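Local structure of dihydroorotase (Saccharomyces cerevisiae S288C, 6L0A) at residues E129-L134 with F311-D316; P141-H144 with P150-V153; K166-F171 with V203-T208; S185-I190 with P251-G256; A245-K250 with Q289-Q294. The protein catalyses the zinc-dependent, reversible interconversion of N-carbamoyl-L-aspartate and dihydroorotate, the third step of de novo pyrimidine biosynthesis. All blocks are in the same frame, centred on the assembly; numbering follows the deposited sequence.

Contact 1 (E129-L134 with F311-D316)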
# COMPACT_ATOMS: atom_id res chain seq x y z
N GLU C 129 31.44 24.56 1.66
CA GLU C 129 32.43 25.50 1.14
C GLU C 129 32.29 25.70 -0.37
O GLU C 129 32.65 26.77 -0.88
CB GLU C 129 33.83 24.99 1.47
CG GLU C 129 34.17 25.02 2.94
CD GLU C 129 35.42 24.23 3.26
OE1 GLU C 129 36.01 23.64 2.32
OE2 GLU C 129 35.82 24.19 4.44
N GLU C 130 31.77 24.72 -1.09
CA GLU C 130 31.67 24.81 -2.54
C GLU C 130 30.29 25.26 -3.01
O GLU C 130 30.06 25.33 -4.22
CB GLU C 130 32.03 23.47 -3.19
CG GLU C 130 33.46 22.98 -2.93
CD GLU C 130 34.52 23.75 -3.72
OE1 GLU C 130 34.16 24.66 -4.51
OE2 GLU C 130 35.72 23.43 -3.56
N ASN C 131 29.38 25.57 -2.08
CA ASN C 131 28.03 26.01 -2.40
C ASN C 131 27.27 24.97 -3.23
O ASN C 131 26.54 25.30 -4.16
CB ASN C 131 28.03 27.37 -3.12
CG ASN C 131 26.68 28.09 -3.02
OD1 ASN C 131 25.86 27.77 -2.15
ND2 ASN C 131 26.45 29.05 -3.91
N LEU C 132 27.47 23.70 -2.89
CA LEU C 132 26.74 22.60 -3.51
C LEU C 132 25.49 22.29 -2.69
O LEU C 132 25.42 22.56 -1.49
CB LEU C 132 27.62 21.35 -3.60
CG LEU C 132 28.88 21.37 -4.48
CD1 LEU C 132 29.70 20.10 -4.28
CD2 LEU C 132 28.50 21.51 -5.97
N VAL C 133 24.49 21.70 -3.36
CA VAL C 133 23.20 21.41 -2.73
C VAL C 133 23.24 20.00 -2.17
O VAL C 133 23.72 19.09 -2.83
CB VAL C 133 22.05 21.58 -3.75
CG1 VAL C 133 20.73 21.10 -3.14
CG2 VAL C 133 21.96 23.02 -4.23
N LEU C 134 22.75 19.81 -0.95
CA LEU C 134 22.61 18.48 -0.38
C LEU C 134 21.15 18.06 -0.53
O LEU C 134 20.27 18.67 0.08
CB LEU C 134 23.05 18.45 1.08
CG LEU C 134 22.76 17.14 1.82
CD1 LEU C 134 23.54 15.98 1.20
CD2 LEU C 134 23.06 17.28 3.32
N PHE C 311 16.99 28.90 -6.48
CA PHE C 311 17.65 28.10 -5.44
C PHE C 311 18.94 27.47 -5.96
O PHE C 311 19.95 27.43 -5.25
CB PHE C 311 16.69 27.02 -4.93
CG PHE C 311 17.18 26.29 -3.71
CD1 PHE C 311 16.95 26.80 -2.45
CD2 PHE C 311 17.88 25.10 -3.82
CE1 PHE C 311 17.41 26.14 -1.31
CE2 PHE C 311 18.33 24.44 -2.70
CZ PHE C 311 18.08 24.96 -1.43
N TYR C 312 18.91 26.94 -7.18
CA TYR C 312 20.10 26.33 -7.75
C TYR C 312 21.01 27.36 -8.40
O TYR C 312 22.08 27.00 -8.91
CB TYR C 312 19.72 25.25 -8.77
CG TYR C 312 19.41 23.90 -8.15
CD1 TYR C 312 18.13 23.59 -7.69
CD2 TYR C 312 20.41 22.94 -8.02
CE1 TYR C 312 17.86 22.34 -7.12
CE2 TYR C 312 20.15 21.70 -7.46
CZ TYR C 312 18.88 21.41 -7.01
OH TYR C 312 18.64 20.17 -6.44
N GLU C 313 20.58 28.63 -8.40
CA GLU C 313 21.32 29.75 -8.97
C GLU C 313 21.77 29.44 -10.40
O GLU C 313 22.95 29.53 -10.74
CB GLU C 313 22.50 30.13 -8.07
CG GLU C 313 22.02 30.51 -6.67
CD GLU C 313 23.14 30.80 -5.68
OE1 GLU C 313 23.91 31.75 -5.91
OE2 GLU C 313 23.25 30.06 -4.68
N VAL C 314 20.80 29.07 -11.22
CA VAL C 314 21.02 28.76 -12.63
C VAL C 314 21.21 30.07 -13.38
O VAL C 314 20.39 30.99 -13.26
CB VAL C 314 19.85 27.96 -13.21
CG1 VAL C 314 20.13 27.54 -14.65
CG2 VAL C 314 19.56 26.73 -12.34
N LYS C 315 22.28 30.16 -14.16
CA LYS C 315 22.60 31.36 -14.92
C LYS C 315 22.30 31.15 -16.39
O LYS C 315 22.37 30.03 -16.91
CB LYS C 315 24.08 31.74 -14.74
CG LYS C 315 24.54 31.81 -13.29
CD LYS C 315 23.75 32.83 -12.49
CE LYS C 315 24.31 32.98 -11.08
NZ LYS C 315 23.50 33.92 -10.23
N ASP C 316 22.00 32.26 -17.09
CA ASP C 316 21.75 32.18 -18.52
C ASP C 316 22.90 31.52 -19.27
O ASP C 316 22.68 30.87 -20.30
CB ASP C 316 21.48 33.58 -19.08
CG ASP C 316 20.25 33.64 -19.97
OD1 ASP C 316 19.82 34.76 -20.30
OD2 ASP C 316 19.71 32.57 -20.34
O HOH W 1 24.28 25.88 -6.69
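E313 OE2 is held by two groups: N131 ND2 reaches it at 3.4 Å in a weak hydrogen bond, and K175 of the adjoining strand 175-178 holds the same oxygen in a salt bridge, its stronger tie. N131 and E313 each follow the end of a helix, 121-130 and 300-312, as the positive-phi residue of a Schellman motif. The two helix ends meet where strand 133-136 enters the TIM barrel, away from the metal-binding ends of the strands. Asparagine suits the N131 position because it tolerates this backbone shape readily. With CG anti to the backbone N (chi1 -159°), its amide crosses to the carboxylate at a steep tilt, the two planes lying 61° apart. A water also spans the gap, donating weakly to N131 O (3.4 Å) and to Y312 O (3.3 Å); Y312 O is bonded to R95 as well.

Deeper in, the contact becomes apolar. V133, a beta-branched residue well placed in a strand, sets its two methyls against the aromatics F311 and Y312. V133 CG1 comes to the edge of the F311 ring, 4.1 Å from F311 CE2 and near the ring plane, while V133 CG2 approaches Y312 CE2 at 3.9 Å. I177 of the next strand touches all three side chains. N135 ND2 hydrogen-bonds the phenol hydroxyl, and Y312 OH lies 4.0 Å from V133 CG1.

Contact 2 (P141-H144 with P150-V153)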
# COMPACT_ATOMS: atom_id res chain seq x y z
N PRO C 141 15.05 4.29 7.53
CA PRO C 141 14.77 2.87 7.28
C PRO C 141 13.84 2.28 8.32
O PRO C 141 13.81 2.70 9.49
CB PRO C 141 16.16 2.21 7.33
CG PRO C 141 17.10 3.32 6.94
CD PRO C 141 16.49 4.57 7.55
N SER C 142 13.04 1.32 7.89
CA SER C 142 12.03 0.75 8.77
C SER C 142 12.70 -0.02 9.90
O SER C 142 13.73 -0.68 9.70
CB SER C 142 11.09 -0.15 7.98
OG SER C 142 10.26 0.63 7.13
N VAL C 143 12.13 0.09 11.10
CA VAL C 143 12.61 -0.68 12.25
C VAL C 143 11.40 -1.12 13.06
O VAL C 143 10.53 -0.30 13.38
CB VAL C 143 13.61 0.12 13.12
CG1 VAL C 143 13.10 1.50 13.38
CG2 VAL C 143 13.86 -0.61 14.45
N HIS C 144 11.34 -2.40 13.37
CA HIS C 144 10.21 -2.95 14.10
C HIS C 144 10.61 -3.70 15.36
O HIS C 144 9.74 -4.12 16.12
CB HIS C 144 9.39 -3.86 13.17
CG HIS C 144 8.95 -3.17 11.91
ND1 HIS C 144 8.14 -2.05 11.93
CD2 HIS C 144 9.24 -3.40 10.61
CE1 HIS C 144 7.93 -1.64 10.69
NE2 HIS C 144 8.59 -2.44 9.87
N PRO C 150 8.52 2.21 16.57
CA PRO C 150 8.58 1.53 15.27
C PRO C 150 8.53 2.56 14.15
O PRO C 150 7.88 3.60 14.26
CB PRO C 150 7.35 0.62 15.27
CG PRO C 150 6.44 1.20 16.30
CD PRO C 150 7.28 1.91 17.31
N ILE C 151 9.27 2.27 13.08
CA ILE C 151 9.31 3.08 11.87
C ILE C 151 8.83 2.21 10.72
O ILE C 151 9.30 1.08 10.56
CB ILE C 151 10.72 3.63 11.59
CG1 ILE C 151 11.15 4.59 12.70
CG2 ILE C 151 10.78 4.33 10.21
CD1 ILE C 151 12.61 5.06 12.57
N HIS C 152 7.88 2.73 9.95
CA HIS C 152 7.28 2.03 8.82
C HIS C 152 7.09 3.03 7.69
O HIS C 152 7.39 4.22 7.84
CB HIS C 152 5.96 1.37 9.23
CG HIS C 152 5.08 2.28 10.01
ND1 HIS C 152 4.41 3.33 9.44
CD2 HIS C 152 4.79 2.33 11.34
CE1 HIS C 152 3.72 3.98 10.36
NE2 HIS C 152 3.94 3.39 11.53
N VAL C 153 6.56 2.57 6.56
CA VAL C 153 6.51 3.45 5.39
C VAL C 153 5.64 4.67 5.62
O VAL C 153 5.78 5.67 4.91
CB VAL C 153 6.04 2.68 4.13
CG1 VAL C 153 7.07 1.63 3.70
CG2 VAL C 153 4.66 2.04 4.39
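P141 O lies against I151 CG2 at 3.5 Å, where the excursion that follows barrel strand 133-136 begins to double back on itself. Next comes S142, whose CA makes a CH···O contact of 3.3 Å with I151 O; its hydroxyl has its polar partner elsewhere, in D219 OD2 of the second subunit.

V143 forms the heart of the turn-back, a single antiparallel bridge to I151 of the hydrogen-bonded kind. I151 N donates to V143 O at 2.9 Å, nearly straight (166°) and in the carbonyl plane. The return bond, V143 N to I151 O at 3.0 Å, is more bent, and its donor is tilted from the carbonyl plane. Branched residues suit this extended pair: V143 CG1, held between its backbone N and carbonyl carbon (chi1 46°), meets I151 CB at 3.7 Å. V143 O additionally receives a CH···O contact from P150 CA at 3.3 Å.

H144 brings its ring back toward the second segment, with H144 CE1 3.0 Å from I151 O, which lies oblique to the ring, while H152 CB comes to the ring's edge in plane, 3.9 Å from H144 CE1. H144 NE2 bonds to D219 OD2 of the second subunit, and V153 N takes the other oxygen of that carboxylate. V153 also touches K230, which lines the malate pocket.

The residues around the bridge thus present a hydroxyl, an imidazole and a backbone N-H to one aspartate across the subunit interface, so that a single carboxylate is shared among three polar groups of this chain, while H144 ND1 is buried without a partner.

Contact 3 (K166-F171 with V203-T208)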
# COMPACT_ATOMS: atom_id res chain seq x y z
N LYS C 166 18.87 18.77 12.45
CA LYS C 166 20.24 18.73 12.95
C LYS C 166 21.24 19.06 11.86
O LYS C 166 22.22 19.78 12.11
CB LYS C 166 20.54 17.35 13.55
CG LYS C 166 21.94 17.27 14.16
CD LYS C 166 22.17 15.95 14.86
CE LYS C 166 23.59 15.86 15.42
NZ LYS C 166 24.06 17.18 15.95
N LEU C 167 21.03 18.57 10.63
CA LEU C 167 21.94 18.90 9.54
C LEU C 167 21.90 20.38 9.23
O LEU C 167 22.95 21.00 8.98
CB LEU C 167 21.60 18.08 8.28
CG LEU C 167 21.87 16.58 8.30
CD1 LEU C 167 21.33 15.93 7.01
CD2 LEU C 167 23.36 16.27 8.48
N HIS C 168 20.71 20.98 9.23
CA HIS C 168 20.58 22.41 8.96
C HIS C 168 21.25 23.23 10.06
O HIS C 168 21.92 24.23 9.77
CB HIS C 168 19.10 22.75 8.83
CG HIS C 168 18.81 24.22 8.74
ND1 HIS C 168 19.43 25.05 7.83
CD2 HIS C 168 17.94 25.00 9.42
CE1 HIS C 168 18.96 26.28 7.96
NE2 HIS C 168 18.05 26.28 8.92
N ASN C 169 21.08 22.82 11.32
CA ASN C 169 21.76 23.51 12.41
C ASN C 169 23.27 23.40 12.30
O ASN C 169 23.99 24.39 12.44
CB ASN C 169 21.27 22.95 13.75
CG ASN C 169 21.69 23.81 14.93
OD1 ASN C 169 21.22 24.94 15.08
ND2 ASN C 169 22.58 23.29 15.76
N ASP C 170 23.78 22.19 12.03
CA ASP C 170 25.23 21.94 12.02
C ASP C 170 25.92 22.49 10.78
O ASP C 170 27.15 22.64 10.79
CB ASP C 170 25.52 20.45 12.12
CG ASP C 170 25.24 19.90 13.49
OD1 ASP C 170 24.87 20.71 14.37
OD2 ASP C 170 25.38 18.67 13.68
N PHE C 171 25.18 22.77 9.70
CA PHE C 171 25.76 23.31 8.47
C PHE C 171 24.85 24.44 7.98
O PHE C 171 24.16 24.30 6.97
CB PHE C 171 25.92 22.23 7.40
CG PHE C 171 26.86 21.13 7.80
CD1 PHE C 171 26.40 19.99 8.42
CD2 PHE C 171 28.23 21.25 7.56
CE1 PHE C 171 27.26 18.97 8.79
CE2 PHE C 171 29.11 20.23 7.93
CZ PHE C 171 28.62 19.09 8.54
N VAL C 203 16.33 31.65 1.04
CA VAL C 203 15.99 30.26 1.32
C VAL C 203 17.25 29.41 1.33
O VAL C 203 18.01 29.39 0.35
CB VAL C 203 14.99 29.73 0.28
CG1 VAL C 203 14.80 28.21 0.45
CG2 VAL C 203 13.65 30.46 0.39
N LYS C 204 17.48 28.70 2.43
CA LYS C 204 18.55 27.72 2.52
C LYS C 204 18.05 26.29 2.51
O LYS C 204 18.76 25.39 2.05
CB LYS C 204 19.36 27.94 3.80
CG LYS C 204 20.26 29.16 3.79
CD LYS C 204 21.49 28.95 2.92
CE LYS C 204 22.43 30.14 3.00
NZ LYS C 204 23.24 30.28 1.76
N VAL C 205 16.86 26.05 3.05
CA VAL C 205 16.28 24.72 3.12
C VAL C 205 14.99 24.76 2.32
O VAL C 205 14.07 25.52 2.66
CB VAL C 205 16.03 24.27 4.57
CG1 VAL C 205 15.32 22.92 4.59
CG2 VAL C 205 17.36 24.19 5.31
N ALA C 206 14.94 23.99 1.24
CA ALA C 206 13.76 23.93 0.40
C ALA C 206 13.24 22.50 0.38
O ALA C 206 13.85 21.59 0.95
CB ALA C 206 14.07 24.42 -1.02
N ALA C 207 12.10 22.32 -0.27
CA ALA C 207 11.49 21.02 -0.46
C ALA C 207 10.97 20.96 -1.88
O ALA C 207 10.45 21.96 -2.40
CB ALA C 207 10.35 20.78 0.53
N THR C 208 11.15 19.82 -2.54
CA THR C 208 10.53 19.64 -3.84
C THR C 208 9.23 18.86 -3.68
O THR C 208 9.06 18.09 -2.74
CB THR C 208 11.47 18.94 -4.82
OG1 THR C 208 11.92 17.69 -4.26
CG2 THR C 208 12.68 19.84 -5.18
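K204 starts the contact with its aliphatic base alone: CB lies 4.5 Å from H168 CE1, and the rest of the chain leads its ammonium away from the histidine. A lysine can serve here because its first carbons pack while its charged end departs.

V205, the first residue of strand 205-209, makes the principal contact. With CG1 anti to the backbone N (chi1 175°), the second methyl, CG2, is directed toward the last turn of helix 156-170 and settles over one face of the H168 ring. It lies 3.7 Å from the ring centroid and 25° off the normal, a CH-pi contact displaced toward the rim on the ND1 side, where V205 CG2 comes within 3.4 Å of H168 ND1. I193 of helix 184-193 touches both residues, so two helices and a strand meet where the outer helices pack on the strands of the TIM barrel.

Further along, A206 and A207 give the strand its small residues and bind the neighbouring strands through backbone hydrogen bonds. T208 is tied by its hydroxyl to H180 N and E179, beside a histidine that binds zinc.

Elsewhere on the helix a salt bridge one turn long joins K166 NZ to D170 OD2 at 3.0 Å, on the syn side, and Y121 OH binds the same oxygen. No hydrogen bond joins the two segments. Their cohesion rests on a methyl against a flat ring, which is largely dispersive and weakly directional, while the polar bonds described are made within a segment or with residues outside the two.

Contact 4 (S185-I190 with P251-G256)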
# COMPACT_ATOMS: atom_id res chain seq x y z
N SER C 185 3.41 16.77 8.14
CA SER C 185 4.47 17.03 9.12
C SER C 185 5.68 17.66 8.45
O SER C 185 6.27 18.61 8.99
CB SER C 185 4.87 15.74 9.84
OG SER C 185 3.84 15.34 10.72
N ALA C 186 6.08 17.14 7.29
CA ALA C 186 7.24 17.70 6.60
C ALA C 186 6.97 19.11 6.12
O ALA C 186 7.84 19.98 6.22
CB ALA C 186 7.64 16.81 5.42
N ILE C 187 5.76 19.37 5.58
CA ILE C 187 5.42 20.72 5.12
C ILE C 187 5.54 21.72 6.27
O ILE C 187 6.13 22.80 6.11
CB ILE C 187 4.01 20.74 4.50
CG1 ILE C 187 3.95 19.91 3.22
CG2 ILE C 187 3.58 22.17 4.20
CD1 ILE C 187 5.10 20.18 2.24
N LYS C 188 4.99 21.37 7.43
CA LYS C 188 5.08 22.25 8.59
C LYS C 188 6.53 22.53 8.97
O LYS C 188 6.88 23.65 9.35
CB LYS C 188 4.36 21.64 9.79
CG LYS C 188 2.86 21.69 9.74
CD LYS C 188 2.35 21.37 11.13
CE LYS C 188 0.90 21.00 11.12
NZ LYS C 188 0.46 20.66 12.49
N THR C 189 7.38 21.51 8.90
CA THR C 189 8.78 21.70 9.28
C THR C 189 9.50 22.61 8.29
O THR C 189 10.25 23.51 8.71
CB THR C 189 9.47 20.35 9.42
OG1 THR C 189 8.97 19.69 10.58
CG2 THR C 189 11.00 20.52 9.56
N ILE C 190 9.29 22.41 6.99
CA ILE C 190 9.89 23.30 5.99
C ILE C 190 9.37 24.72 6.18
O ILE C 190 10.12 25.69 6.05
CB ILE C 190 9.61 22.79 4.56
CG1 ILE C 190 10.20 21.39 4.37
CG2 ILE C 190 10.16 23.76 3.51
CD1 ILE C 190 11.70 21.35 4.51
N PRO C 251 8.71 30.59 -1.88
CA PRO C 251 9.91 30.25 -2.64
C PRO C 251 10.65 29.01 -2.15
O PRO C 251 11.64 28.62 -2.77
CB PRO C 251 10.79 31.50 -2.47
CG PRO C 251 10.43 31.98 -1.10
CD PRO C 251 8.95 31.71 -0.95
N TYR C 252 10.20 28.38 -1.06
CA TYR C 252 10.88 27.20 -0.55
C TYR C 252 10.17 25.90 -0.93
O TYR C 252 10.51 24.84 -0.39
CB TYR C 252 11.06 27.28 0.97
CG TYR C 252 9.92 27.92 1.74
CD1 TYR C 252 9.92 29.28 2.03
CD2 TYR C 252 8.85 27.15 2.19
CE1 TYR C 252 8.88 29.86 2.74
CE2 TYR C 252 7.81 27.72 2.91
CZ TYR C 252 7.83 29.08 3.18
OH TYR C 252 6.79 29.65 3.89
N PHE C 253 9.20 25.96 -1.85
CA PHE C 253 8.61 24.78 -2.47
C PHE C 253 8.72 24.94 -3.98
O PHE C 253 8.36 25.99 -4.52
CB PHE C 253 7.13 24.60 -2.08
CG PHE C 253 6.89 24.44 -0.60
CD1 PHE C 253 7.38 23.34 0.08
CD2 PHE C 253 6.15 25.39 0.10
CE1 PHE C 253 7.16 23.19 1.44
CE2 PHE C 253 5.93 25.24 1.46
CZ PHE C 253 6.43 24.14 2.13
N PHE C 254 9.25 23.93 -4.67
CA PHE C 254 9.25 23.97 -6.12
C PHE C 254 9.23 22.55 -6.67
O PHE C 254 9.29 21.58 -5.92
CB PHE C 254 10.44 24.80 -6.68
CG PHE C 254 11.79 24.44 -6.11
CD1 PHE C 254 12.33 25.17 -5.06
CD2 PHE C 254 12.55 23.43 -6.68
CE1 PHE C 254 13.59 24.87 -4.56
CE2 PHE C 254 13.81 23.13 -6.18
CZ PHE C 254 14.33 23.85 -5.12
N PHE C 255 9.13 22.46 -8.00
CA PHE C 255 8.82 21.21 -8.68
C PHE C 255 10.04 20.32 -8.80
O PHE C 255 11.08 20.74 -9.33
CB PHE C 255 8.27 21.51 -10.07
CG PHE C 255 7.94 20.29 -10.89
CD1 PHE C 255 7.12 19.29 -10.38
CD2 PHE C 255 8.42 20.17 -12.19
CE1 PHE C 255 6.80 18.19 -11.16
CE2 PHE C 255 8.09 19.07 -12.97
CZ PHE C 255 7.28 18.08 -12.45
N GLY C 256 9.91 19.07 -8.35
CA GLY C 256 10.85 18.02 -8.70
C GLY C 256 10.03 16.78 -8.96
O GLY C 256 9.36 16.30 -8.04
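F253 overlaps helix 184-193 with the far end of its ring, which enters between I187 and I190. Its CE1 touches two methyls at once: I187 CD1 at 3.7 Å, and I190 CG2 also at 3.7 Å. F253 CZ adds a looser approach to I187 CG2, 4.0 Å away. The two isoleucines lie three residues apart, on neighbouring turns of the helix, and their branched side chains suit a surface that must fit around an aromatic ring. I190 CG2, anti to its backbone N, also reaches Y252 CD2 at 3.9 Å, so one methyl serves both aromatics. These two pack on each other as well: Y252 CD2 stands 3.6 Å above the F253 ring plane, near the rim, and F253 CZ lies at the edge of the Y252 ring. The contact seats this helix of the TIM barrel's outer layer on strand 253-255, and I190 extends the seat to V205 and A207 of the adjacent strand. Were F253 replaced by an alanine, a gap would probably open between I187 and I190, and the Y252 ring would lose the neighbour it packs on. Without a cross-segment hydrogen bond, the contact rests on shape complementarity between ring and methyls.

Contact 5 (A245-K250 with Q289-Q294)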
# COMPACT_ATOMS: atom_id res chain seq x y z
N ALA C 245 0.77 23.70 -0.22
CA ALA C 245 2.15 24.17 -0.31
C ALA C 245 2.54 24.44 -1.76
O ALA C 245 3.19 25.46 -2.05
CB ALA C 245 3.10 23.14 0.32
N ALA C 246 2.13 23.57 -2.68
CA ALA C 246 2.59 23.69 -4.07
C ALA C 246 2.06 24.97 -4.72
O ALA C 246 2.75 25.57 -5.55
CB ALA C 246 2.16 22.48 -4.88
N VAL C 247 0.84 25.38 -4.37
CA VAL C 247 0.26 26.59 -4.94
C VAL C 247 0.44 27.79 -4.02
O VAL C 247 -0.17 28.84 -4.25
CB VAL C 247 -1.22 26.37 -5.29
CG1 VAL C 247 -1.36 25.26 -6.32
CG2 VAL C 247 -2.02 26.06 -4.04
N SER C 248 1.29 27.68 -2.99
CA SER C 248 1.40 28.71 -1.98
C SER C 248 2.08 29.98 -2.49
O SER C 248 1.93 31.04 -1.87
CB SER C 248 2.15 28.18 -0.75
OG SER C 248 3.54 28.02 -1.02
N GLY C 249 2.83 29.89 -3.59
CA GLY C 249 3.69 30.99 -3.99
C GLY C 249 4.89 31.20 -3.09
O GLY C 249 5.56 32.23 -3.21
N LYS C 250 5.18 30.26 -2.18
CA LYS C 250 6.33 30.38 -1.30
C LYS C 250 7.58 29.89 -2.02
O LYS C 250 7.54 28.87 -2.70
CB LYS C 250 6.12 29.56 -0.03
CG LYS C 250 5.32 30.25 1.07
CD LYS C 250 5.86 31.64 1.37
CE LYS C 250 4.87 32.73 0.98
NZ LYS C 250 5.50 34.08 0.94
N GLN C 289 -2.65 20.89 -14.35
CA GLN C 289 -3.94 20.37 -13.92
C GLN C 289 -4.24 20.77 -12.49
O GLN C 289 -5.35 21.22 -12.17
CB GLN C 289 -3.98 18.85 -14.08
CG GLN C 289 -5.38 18.26 -14.11
CD GLN C 289 -6.22 18.83 -15.23
OE1 GLN C 289 -5.77 18.91 -16.37
NE2 GLN C 289 -7.45 19.24 -14.90
N VAL C 290 -3.26 20.63 -11.61
CA VAL C 290 -3.45 20.94 -10.19
C VAL C 290 -3.66 22.43 -9.99
O VAL C 290 -4.56 22.85 -9.25
CB VAL C 290 -2.25 20.43 -9.38
CG1 VAL C 290 -2.41 20.81 -7.90
CG2 VAL C 290 -2.12 18.93 -9.57
N PHE C 291 -2.82 23.25 -10.62
CA PHE C 291 -2.93 24.69 -10.40
C PHE C 291 -4.23 25.25 -10.98
O PHE C 291 -4.81 26.18 -10.41
CB PHE C 291 -1.71 25.39 -11.00
CG PHE C 291 -0.49 25.35 -10.12
CD1 PHE C 291 0.20 24.16 -9.91
CD2 PHE C 291 -0.02 26.50 -9.50
CE1 PHE C 291 1.33 24.11 -9.11
CE2 PHE C 291 1.11 26.46 -8.69
CZ PHE C 291 1.79 25.26 -8.50
N GLU C 292 -4.72 24.67 -12.07
CA GLU C 292 -6.02 25.07 -12.60
C GLU C 292 -7.13 24.72 -11.63
O GLU C 292 -7.96 25.57 -11.27
CB GLU C 292 -6.26 24.41 -13.95
CG GLU C 292 -7.70 24.54 -14.43
CD GLU C 292 -7.81 24.62 -15.92
OE1 GLU C 292 -7.41 23.65 -16.60
OE2 GLU C 292 -8.30 25.66 -16.43
N GLU C 293 -7.16 23.46 -11.17
CA GLU C 293 -8.19 23.04 -10.23
C GLU C 293 -8.13 23.84 -8.94
O GLU C 293 -9.17 24.05 -8.29
CB GLU C 293 -8.05 21.53 -9.97
CG GLU C 293 -8.31 20.68 -11.22
CD GLU C 293 -8.06 19.19 -11.01
OE1 GLU C 293 -7.63 18.81 -9.90
OE2 GLU C 293 -8.28 18.40 -11.96
N GLN C 294 -6.96 24.33 -8.56
CA GLN C 294 -6.82 25.13 -7.35
C GLN C 294 -7.03 26.62 -7.59
O GLN C 294 -6.92 27.40 -6.63
CB GLN C 294 -5.44 24.92 -6.71
CG GLN C 294 -5.21 23.49 -6.23
CD GLN C 294 -6.32 22.98 -5.35
OE1 GLN C 294 -6.62 23.57 -4.31
NE2 GLN C 294 -6.95 21.89 -5.76
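Two helices of the layer surrounding the TIM barrel meet here: A246, the last residue of helix 236-246, and V247, just beyond it, pack on F291 of helix 283-293. V247 CG1 sits almost squarely on the F291 ring, 3.6 Å from the centroid and only 11° off the normal, a CH-pi contact over the ring centre. The methyl is anti to the carbonyl carbon (chi1 -61°), which aims it at the F291 ring, and V247 CG1 also touches Q294 CB at 4.1 Å. Valine fits here because one branch can meet a flat ring while the residue itself follows the helix end. The ring's far end comes close to the backbone, with F291 CZ 3.1 Å from A246 O, and F303 and L297 add neighbours to it.

Beyond the helix end the chain turns sharply. S248 OG donates to A245 O at 2.8 Å, sharing that oxygen with S248 N, and accepts from K250 N at 3.0 Å in an ST turn. G249 takes a positive phi that suits a glycine. On the other helix, Q289 NE2 bonds to E293 OE2 at 3.2 Å from above the carboxylate plane.

Shortening F291 to an alanine would probably leave V247 CG1 without its ring and open a gap beside A246 O. The join is thus chiefly a methyl on a ring. The helix-end carbonyl close to the ring hydrogen of CZ is likely to add a mild electrostatic attraction, while the hydrogen bonds shape each segment separately.

Overall arrangement
Contacts 1, 3 and 4 all reach the parallel sheet of the TIM barrel. Contacts 3 and 4 use neighbouring strands, joined by probable backbone hydrogen bonds between A207 and both Y252 and F254, while F311 of contact 1 packs on A206 and F254. Contact 4 is entirely buried and apolar. Contact 5 touches it through F253 against A245 and S248, but lies among helices and mixes packing with a polar helix end. Contact 1 runs from buried rings to an exposed amide-carboxylate pair, and contact 3 is a partly buried methyl-on-ring touch. Contact 2 stands apart, about 23 Å or more between centres from the others, and relies on backbone hydrogen bonds within the chain, beside the subunit interface.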